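Local coordinates for protein AimR transcriptional regulator (PDB 5ZVV) that activates transcription of the phage aimX locus as a homodimer and, on binding the arbitrium peptide, becomes an inactive monomer, which tips infection from lysis to lysogeny, at residues Glu71-Pro74 and Asn75-Cys78; Lys77-Arg80 and Gln81-Glu84; Ser105-Ser108 and Thr109-Glu112; Phe165-Met168 and Lys169-Ser172; Ile185-Ser188 and Phe189-Arg192. One frame throughout, in Å; residues are numbered along the deposited sequence.

All five contacts are local, each within one continuous run of eight residues, inside the all-helical, TPR-like part of AimR. Contact 2 begins where contact 1 ends: they share Lys77 and Cys78 and lie on the loop and first turns of helix 77-88, their centres about 7 Å apart. Contacts 3, 4 and 5 follow in order. Contact 3, at the start of helix 108-124, touches both, through Asn75, Pro74 and Arg80. Contact 5, on helix 184-203, meets contact 2 where Glu84 pairs with Arg192. Contact 4, on helix 165-173, stands apart, its centre about 18 Å from that of contact 5, and is the one that reaches the second subunit of the active dimer.

Contact 1: Glu71-Pro74 and Asn75-Cys78; sequences ELDP and NKKC
A type I beta turn from Asp73 to Lys76 leads into helix 77-88, with Lys76 at the N-cap position. The turn is closed by Lys76 N, which donates to Asp73 O at 3.2 Å. The Asp73 carboxylate folds over the same turn, its CG set anti to the backbone N (chi1 -168°), and each oxygen takes a different partner. OD1 accepts from Asn75 N at 3.0 Å in a nearly straight bond, the pattern of an Asx turn. OD2 forms a salt bridge with Lys76 NZ at 3.0 Å. The lysine chain is extended up to its bend at the last torsion (chi4 63°), and NZ meets OD2 from above the carboxylate plane. Buried Leu72 turns its two methyls to the helix start: CD1 rests 3.4 Å from Cys78 O, and CD2 lies 3.9 Å from Cys78 CB. The Asn75 side chain lies beside the Asp73 carboxylate, and its OD1 accepts from Lys106 N. The loop holding the turn joins helix 61-69 to helix 77-88, and is tied to the start of helix 108-124 by a hydrogen bond from Ser110 OG to Pro74 O.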
# COMPACT_ATOMS: atom_id res chain seq x y z
N GLU A 71 19.47 1.64 36.10
CA GLU A 71 19.29 2.07 37.48
C GLU A 71 18.15 3.07 37.66
O GLU A 71 17.81 3.38 38.80
CB GLU A 71 20.59 2.68 38.02
CG GLU A 71 21.76 1.70 38.08
CD GLU A 71 21.46 0.48 38.93
OE1 GLU A 71 20.75 0.61 39.95
OE2 GLU A 71 21.92 -0.63 38.57
N LEU A 72 17.56 3.56 36.57
CA LEU A 72 16.46 4.50 36.67
C LEU A 72 15.23 3.82 37.28
O LEU A 72 15.07 2.60 37.22
CB LEU A 72 16.11 5.07 35.30
CG LEU A 72 17.17 5.91 34.59
CD1 LEU A 72 16.76 6.18 33.16
CD2 LEU A 72 17.41 7.22 35.34
N ASP A 73 14.36 4.64 37.86
CA ASP A 73 13.10 4.14 38.41
C ASP A 73 12.17 3.76 37.26
O ASP A 73 11.75 4.64 36.50
CB ASP A 73 12.45 5.20 39.29
CG ASP A 73 11.30 4.66 40.12
OD1 ASP A 73 10.62 3.71 39.68
OD2 ASP A 73 11.06 5.19 41.23
N PRO A 74 11.82 2.48 37.11
CA PRO A 74 10.99 2.09 35.95
C PRO A 74 9.62 2.75 35.93
O PRO A 74 8.98 2.76 34.88
CB PRO A 74 10.87 0.57 36.11
CG PRO A 74 11.98 0.17 37.04
CD PRO A 74 12.15 1.33 37.96
N ASN A 75 9.17 3.30 37.06
CA ASN A 75 7.83 3.85 37.17
C ASN A 75 7.73 5.31 36.73
O ASN A 75 6.63 5.87 36.75
CB ASN A 75 7.32 3.73 38.61
CG ASN A 75 7.27 2.30 39.10
OD1 ASN A 75 6.71 1.42 38.44
ND2 ASN A 75 7.86 2.05 40.26
N LYS A 76 8.83 5.94 36.33
CA LYS A 76 8.88 7.38 36.15
C LYS A 76 9.31 7.74 34.73
O LYS A 76 9.63 6.88 33.90
CB LYS A 76 9.79 8.03 37.19
CG LYS A 76 9.26 7.90 38.61
CD LYS A 76 10.11 8.68 39.60
CE LYS A 76 9.42 8.83 40.94
NZ LYS A 76 9.18 7.52 41.60
N LYS A 77 9.33 9.05 34.46
CA LYS A 77 9.53 9.55 33.10
C LYS A 77 10.92 9.24 32.57
O LYS A 77 11.09 8.96 31.37
CB LYS A 77 9.26 11.06 33.07
CG LYS A 77 10.00 11.81 31.97
CD LYS A 77 10.16 13.29 32.30
CE LYS A 77 8.89 14.07 32.01
NZ LYS A 77 8.58 14.07 30.55
N CYS A 78 11.93 9.28 33.44
CA CYS A 78 13.31 9.05 33.00
C CYS A 78 13.47 7.70 32.33
O CYS A 78 14.24 7.57 31.37
CB CYS A 78 14.26 9.17 34.18
SG CYS A 78 15.04 10.79 34.34

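Contact 2: Lys77-Arg80 and Gln81-Glu84; sequences KCAR and QSVE
Gln81 lies against Lys77 one helical turn back, where the aliphatic part of the lysine runs across the flat amide. Lys77 CG is 3.8 Å from Gln81 CD, and Lys77 CD is 3.9 Å from Gln81 NE2. The two chains cross at a slant, and the lysine bends at its third and fourth torsions; it is CG and CD, not the ammonium, that meet the amide. Lys77 is the exposed, loosely held partner, whereas Gln81 is buried and its amide well held: Gln81 OE1 accepts from Leu46 N and Gln81 NE2 donates to Asn45 OD1, which fixes the rotation of the group and ties the helix to the loop before helix 47-56.

All eight residues belong to the opening turns of helix 77-88, and the i to i+4 backbone bonds run regularly from Gln81 N to Lys77 O, at 2.9 Å, through to Glu84 N to Arg80 O.

The tight part is on the buried side. Ser82 OG, placed between the backbone N and the carbonyl carbon (chi1 86°), folds back onto its own helix and donates to Ala79 O at 2.5 Å. That carbonyl also takes Val83 N at 2.9 Å, so two donors grip one oxygen. Close by, Val83 CG1 presses to 3.1 Å from Arg80 O, while the valine side chain packs on Ile98 and Leu102 of helix 92-103 and on Trp113 and Tyr117 of helix 108-124. Glu84 leads off toward helix 184-203, its OE2 shared by Arg192 NE and Ser188 OG.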
# COMPACT_ATOMS: atom_id res chain seq x y z
N LYS A 77 9.33 9.05 34.46
CA LYS A 77 9.53 9.55 33.10
C LYS A 77 10.92 9.24 32.57
O LYS A 77 11.09 8.96 31.37
CB LYS A 77 9.26 11.06 33.07
CG LYS A 77 10.00 11.81 31.97
CD LYS A 77 10.16 13.29 32.30
CE LYS A 77 8.89 14.07 32.01
NZ LYS A 77 8.58 14.07 30.55
N CYS A 78 11.93 9.28 33.44
CA CYS A 78 13.31 9.05 33.00
C CYS A 78 13.47 7.70 32.33
O CYS A 78 14.24 7.57 31.37
CB CYS A 78 14.26 9.17 34.18
SG CYS A 78 15.04 10.79 34.34
N ALA A 79 12.77 6.67 32.81
CA ALA A 79 12.88 5.35 32.20
C ALA A 79 12.27 5.33 30.81
O ALA A 79 12.80 4.68 29.90
CB ALA A 79 12.23 4.30 33.10
N ARG A 80 11.14 6.02 30.62
CA ARG A 80 10.52 6.10 29.30
C ARG A 80 11.42 6.83 28.31
O ARG A 80 11.67 6.36 27.19
CB ARG A 80 9.16 6.79 29.42
CG ARG A 80 8.34 6.27 30.59
CD ARG A 80 6.95 6.90 30.66
NE ARG A 80 6.32 6.60 31.94
CZ ARG A 80 6.08 7.51 32.88
NH1 ARG A 80 6.39 8.78 32.69
NH2 ARG A 80 5.51 7.14 34.03
N GLN A 81 11.93 8.00 28.72
CA GLN A 81 12.94 8.68 27.92
C GLN A 81 14.09 7.74 27.59
O GLN A 81 14.59 7.72 26.46
CB GLN A 81 13.46 9.92 28.66
CG GLN A 81 12.42 11.00 28.87
CD GLN A 81 12.95 12.19 29.64
OE1 GLN A 81 13.69 12.02 30.61
NE2 GLN A 81 12.59 13.39 29.21
N SER A 82 14.51 6.93 28.57
CA SER A 82 15.63 6.02 28.35
C SER A 82 15.30 4.98 27.29
O SER A 82 16.17 4.61 26.49
CB SER A 82 16.04 5.35 29.66
OG SER A 82 15.27 4.19 29.90
N VAL A 83 14.06 4.48 27.26
CA VAL A 83 13.73 3.49 26.25
C VAL A 83 13.72 4.12 24.86
O VAL A 83 14.16 3.50 23.88
CB VAL A 83 12.39 2.77 26.57
CG1 VAL A 83 11.18 3.55 26.06
CG2 VAL A 83 12.40 1.37 25.97
N GLU A 84 13.28 5.38 24.76
CA GLU A 84 13.29 6.03 23.45
C GLU A 84 14.72 6.30 22.98
O GLU A 84 15.06 6.05 21.82
CB GLU A 84 12.48 7.33 23.48
CG GLU A 84 12.76 8.27 22.29
CD GLU A 84 12.49 7.64 20.93
OE1 GLU A 84 11.86 6.57 20.85
OE2 GLU A 84 12.92 8.24 19.91

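Contact 3: Ser105-Ser108 and Thr109-Glu112; sequences SKNS and TSQE
The two flat amides here, of Asn107 and Gln111, are both used at their polar ends, each joining the loop before helix 108-124 to its first turn. Asn107 is the N-cap. With its CG anti to the backbone N (chi1 177°), it brings OD1 to the backbone amides of the first turn: Ser110 N donates to Asn107 OD1 at 3.0 Å, in the carbonyl plane and on a lone pair. Thr109 N approaches the same oxygen at 2.8 Å, but its N-H points poorly (116°) and the bond is weak. Thr109 CB sits close beside that oxygen too, at 3.1 Å. Arg80 of helix 77-88 adds weak bonds to Asn107 OD1 and Ser110 OG, and the stronger partner of Ser110 OG is Pro74 O.

Gln111 reaches back in the opposite direction. Its chain is extended beyond CG, and NE2 donates to Ser105 O at 2.6 Å, with the acceptor lying in the plane of the Gln111 amide. The loop end is thereby fastened both by the cap and by a glutamine one turn up the helix. On the way to Ser105, Gln111 CG passes 3.1 Å from Asn107 O, the carbonyl that receives Gln111 N in the first regular helical bond.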
# COMPACT_ATOMS: atom_id res chain seq x y z
N SER A 105 6.71 -2.64 35.50
CA SER A 105 6.47 -1.51 36.37
C SER A 105 5.04 -1.51 36.90
O SER A 105 4.13 -2.13 36.34
CB SER A 105 6.75 -0.20 35.62
OG SER A 105 6.23 0.92 36.31
N LYS A 106 4.85 -0.81 38.02
CA LYS A 106 3.52 -0.64 38.61
C LYS A 106 2.75 0.51 37.99
O LYS A 106 1.52 0.57 38.15
CB LYS A 106 3.63 -0.39 40.12
CG LYS A 106 4.08 -1.59 40.93
CD LYS A 106 4.08 -1.26 42.42
CE LYS A 106 4.49 -2.46 43.26
NZ LYS A 106 4.47 -2.15 44.71
N ASN A 107 3.43 1.41 37.28
CA ASN A 107 2.81 2.61 36.74
C ASN A 107 2.21 2.33 35.37
O ASN A 107 2.86 1.69 34.52
CB ASN A 107 3.83 3.74 36.66
CG ASN A 107 3.27 5.00 36.03
OD1 ASN A 107 3.24 5.13 34.81
ND2 ASN A 107 2.81 5.93 36.86
N SER A 108 0.99 2.80 35.14
CA SER A 108 0.28 2.47 33.91
C SER A 108 0.93 3.11 32.69
O SER A 108 0.95 2.51 31.61
CB SER A 108 -1.18 2.90 34.02
OG SER A 108 -1.29 4.30 34.20
N THR A 109 1.47 4.32 32.83
CA THR A 109 2.16 4.96 31.71
C THR A 109 3.42 4.18 31.34
O THR A 109 3.68 3.95 30.16
CB THR A 109 2.50 6.41 32.05
OG1 THR A 109 1.33 7.11 32.47
CG2 THR A 109 3.07 7.12 30.82
N SER A 110 4.20 3.77 32.34
CA SER A 110 5.39 2.98 32.06
C SER A 110 5.03 1.65 31.41
O SER A 110 5.68 1.23 30.45
CB SER A 110 6.19 2.75 33.34
OG SER A 110 6.82 3.94 33.77
N GLN A 111 3.99 0.98 31.92
CA GLN A 111 3.53 -0.26 31.29
C GLN A 111 3.12 -0.02 29.85
O GLN A 111 3.40 -0.84 28.97
CB GLN A 111 2.37 -0.86 32.08
CG GLN A 111 2.71 -1.28 33.49
CD GLN A 111 1.50 -1.83 34.23
OE1 GLN A 111 0.44 -2.05 33.63
NE2 GLN A 111 1.65 -2.05 35.53
N GLU A 112 2.44 1.10 29.59
CA GLU A 112 1.99 1.42 28.24
C GLU A 112 3.17 1.62 27.30
O GLU A 112 3.20 1.08 26.19
CB GLU A 112 1.10 2.66 28.30
CG GLU A 112 0.82 3.33 26.98
CD GLU A 112 -0.06 4.55 27.15
OE1 GLU A 112 -0.97 4.50 28.00
OE2 GLU A 112 0.18 5.57 26.47

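Contact 4: Phe165-Met168 and Lys169-Ser172; sequences FGLM and KSTS
Thr171 bends its hydroxyl back onto the carbonyl oxygen of Leu167, where OG1 donates to Leu167 O at 2.6 Å, nearly in line with the carbonyl bond. The threonine owes this to its first torsion, which sets OG1 beside its own backbone N (chi1 -64°) and CG2 anti to that nitrogen, beside the carbonyl carbon. Thr171 N reaches the same oxygen at 3.2 Å, so backbone and side chain of one residue together hold Leu167 O.

Ser170 adds a looser touch: its OG lies 3.7 Å from Leu167 CD2, while its own polar contacts to the carbonyls of Gly166 and Leu167 are long and weak. The alkyl part of Lys169 lies along the preceding turn, with CG 3.3 Å from Phe165 O. The chain then bends at chi3 and carries NZ away to a salt bridge with Glu204.

These are successive turns of helix 165-173, a short helix that packs on helices 145-161 and 184-203 in the TPR-like array. Met168, present as selenomethionine, touches Tyr159 and Leu160 of the first and Leu196 and Ile200 of the second. Thr171 touches Met156 and Tyr159 from the same helix 145-161. The side chain of Leu167 points away from this local contact and packs against Leu167 of the second subunit, at the dimer interface.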
# COMPACT_ATOMS: atom_id res chain seq x y z
N PHE A 165 5.42 2.27 0.52
CA PHE A 165 5.70 3.69 0.73
C PHE A 165 4.41 4.49 0.87
O PHE A 165 4.35 5.41 1.70
CB PHE A 165 6.55 4.22 -0.42
CG PHE A 165 7.89 3.56 -0.53
CD1 PHE A 165 8.94 3.96 0.28
CD2 PHE A 165 8.11 2.55 -1.44
CE1 PHE A 165 10.18 3.36 0.19
CE2 PHE A 165 9.35 1.94 -1.55
CZ PHE A 165 10.39 2.34 -0.73
N GLY A 166 3.39 4.17 0.08
CA GLY A 166 2.12 4.87 0.22
C GLY A 166 1.59 4.83 1.64
O GLY A 166 1.26 5.87 2.23
N LEU A 167 1.54 3.63 2.23
CA LEU A 167 1.08 3.51 3.60
C LEU A 167 2.03 4.15 4.60
O LEU A 167 1.61 4.45 5.72
CB LEU A 167 0.87 2.04 3.96
CG LEU A 167 -0.58 1.61 3.74
CD1 LEU A 167 -0.68 0.12 3.66
CD2 LEU A 167 -1.45 2.14 4.87
N MSE A 168 3.28 4.38 4.22
CA MSE A 168 4.15 5.20 5.05
C MSE A 168 3.58 6.61 5.04
O MSE A 168 3.27 7.18 6.09
CB MSE A 168 5.60 5.20 4.54
CG MSE A 168 6.33 3.89 4.70
SE MSE A 168 8.20 3.98 4.12
CE MSE A 168 8.89 5.17 5.51
N LYS A 169 3.41 7.14 3.82
CA LYS A 169 3.02 8.54 3.67
C LYS A 169 1.72 8.82 4.41
O LYS A 169 1.66 9.72 5.26
CB LYS A 169 2.90 8.88 2.19
CG LYS A 169 4.21 8.67 1.43
CD LYS A 169 4.04 8.89 -0.07
CE LYS A 169 3.79 10.35 -0.40
NZ LYS A 169 3.70 10.57 -1.87
N SER A 170 0.68 8.03 4.13
CA SER A 170 -0.60 8.21 4.81
C SER A 170 -0.42 8.16 6.32
O SER A 170 -0.99 8.98 7.05
CB SER A 170 -1.61 7.16 4.34
OG SER A 170 -1.19 5.85 4.68
N THR A 171 0.39 7.21 6.82
CA THR A 171 0.62 7.14 8.26
C THR A 171 1.18 8.45 8.79
O THR A 171 0.71 8.97 9.80
CB THR A 171 1.55 5.97 8.60
OG1 THR A 171 0.93 4.73 8.24
CG2 THR A 171 1.86 5.95 10.09
N SER A 172 2.18 9.01 8.09
CA SER A 172 2.78 10.25 8.56
C SER A 172 1.79 11.40 8.52
O SER A 172 1.97 12.38 9.26
CB SER A 172 4.02 10.59 7.75
OG SER A 172 3.70 10.84 6.39

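Contact 5: Ile185-Ser188 and Phe189-Arg192; sequences IKES and FKSR
Phe189, Ser188 and Lys190 carry this contact on helix 184-203. Ile185, one turn before Phe189, lies side by side with it, and its CG2 methyl sits over one ring face in a CH-pi contact, 3.8 Å from the ring centroid and offset toward the rim, nearest to Phe189 CE2. Ile185 O lies over a ring face too, 3.4 Å from Phe189 CG, while also accepting Phe189 N. The ring also meets those of Phe149 and Phe150 on helix 145-161, with planes close to parallel.

Ser188 takes part through its carbonyl. Ser188 O accepts from Arg192 N at 3.0 Å and from Ser191 OG at 2.5 Å, the latter hydroxyl being turned back onto the helix by a chi1 of 62°. Arg192 reaches beyond the contact with its guanidinium, NH2 in a salt bridge with Asp87 and NH1 hydrogen-bonded to Tyr157 OH, besides its pairing with Glu84.

Lys190 is extended beyond CG and runs alongside Glu187. Lys190 NZ meets Glu187 OE2 on its syn side at 3.3 Å, a rather long salt bridge. Lys186 crosses the same lysine, CE to Lys190 CE at 3.8 Å; the two ammonium nitrogens, Lys186 NZ and Lys190 NZ, stay 5.0 Å apart, and Lys186 NZ is paired with Glu182. Through Ile185 and Phe189, helix 184-203 packs its aromatic side on helices 108-124 and 145-161, consistent with the stacked helices of a TPR-like array.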
# COMPACT_ATOMS: atom_id res chain seq x y z
N ILE A 185 11.46 13.90 24.17
CA ILE A 185 10.75 12.89 23.40
C ILE A 185 10.28 13.45 22.06
O ILE A 185 10.42 12.81 21.02
CB ILE A 185 9.58 12.32 24.22
CG1 ILE A 185 10.10 11.49 25.39
CG2 ILE A 185 8.65 11.49 23.35
CD1 ILE A 185 10.84 10.23 24.96
N LYS A 186 9.72 14.67 22.08
CA LYS A 186 9.18 15.25 20.86
C LYS A 186 10.28 15.53 19.84
O LYS A 186 10.07 15.34 18.63
CB LYS A 186 8.40 16.53 21.18
CG LYS A 186 7.70 17.15 19.98
CD LYS A 186 6.83 18.33 20.39
CE LYS A 186 6.21 19.00 19.17
NZ LYS A 186 5.13 19.95 19.55
N GLU A 187 11.45 15.98 20.30
CA GLU A 187 12.56 16.19 19.38
C GLU A 187 13.07 14.86 18.82
O GLU A 187 13.43 14.78 17.63
CB GLU A 187 13.69 16.94 20.09
CG GLU A 187 13.29 18.33 20.56
CD GLU A 187 12.79 19.20 19.42
OE1 GLU A 187 13.55 19.42 18.46
OE2 GLU A 187 11.63 19.65 19.49
N SER A 188 13.12 13.82 19.65
CA SER A 188 13.52 12.50 19.17
C SER A 188 12.58 12.01 18.08
O SER A 188 13.01 11.57 17.00
CB SER A 188 13.56 11.51 20.34
OG SER A 188 14.22 10.31 19.99
N PHE A 189 11.27 12.09 18.34
CA PHE A 189 10.28 11.68 17.34
C PHE A 189 10.41 12.52 16.08
O PHE A 189 10.26 12.00 14.96
CB PHE A 189 8.87 11.78 17.92
CG PHE A 189 8.57 10.75 18.98
CD1 PHE A 189 9.48 9.73 19.25
CD2 PHE A 189 7.39 10.79 19.69
CE1 PHE A 189 9.20 8.77 20.21
CE2 PHE A 189 7.10 9.83 20.65
CZ PHE A 189 8.01 8.83 20.92
N LYS A 190 10.68 13.82 16.23
CA LYS A 190 10.89 14.68 15.08
C LYS A 190 12.03 14.17 14.21
O LYS A 190 11.91 14.08 12.99
CB LYS A 190 11.15 16.12 15.52
CG LYS A 190 9.90 16.93 15.86
CD LYS A 190 10.28 18.35 16.25
CE LYS A 190 9.07 19.17 16.67
NZ LYS A 190 9.47 20.50 17.20
N SER A 191 13.16 13.82 14.84
CA SER A 191 14.28 13.30 14.06
C SER A 191 13.90 12.00 13.35
O SER A 191 14.23 11.81 12.17
CB SER A 191 15.49 13.10 14.97
OG SER A 191 15.22 12.15 15.98
N ARG A 192 13.20 11.10 14.06
CA ARG A 192 12.74 9.86 13.43
C ARG A 192 11.94 10.14 12.17
O ARG A 192 12.28 9.67 11.07
CB ARG A 192 11.90 9.05 14.42
CG ARG A 192 12.65 8.39 15.57
CD ARG A 192 11.65 7.64 16.44
NE ARG A 192 12.24 6.96 17.58
CZ ARG A 192 12.65 5.69 17.57
NH1 ARG A 192 12.55 4.97 16.46
NH2 ARG A 192 13.17 5.15 18.66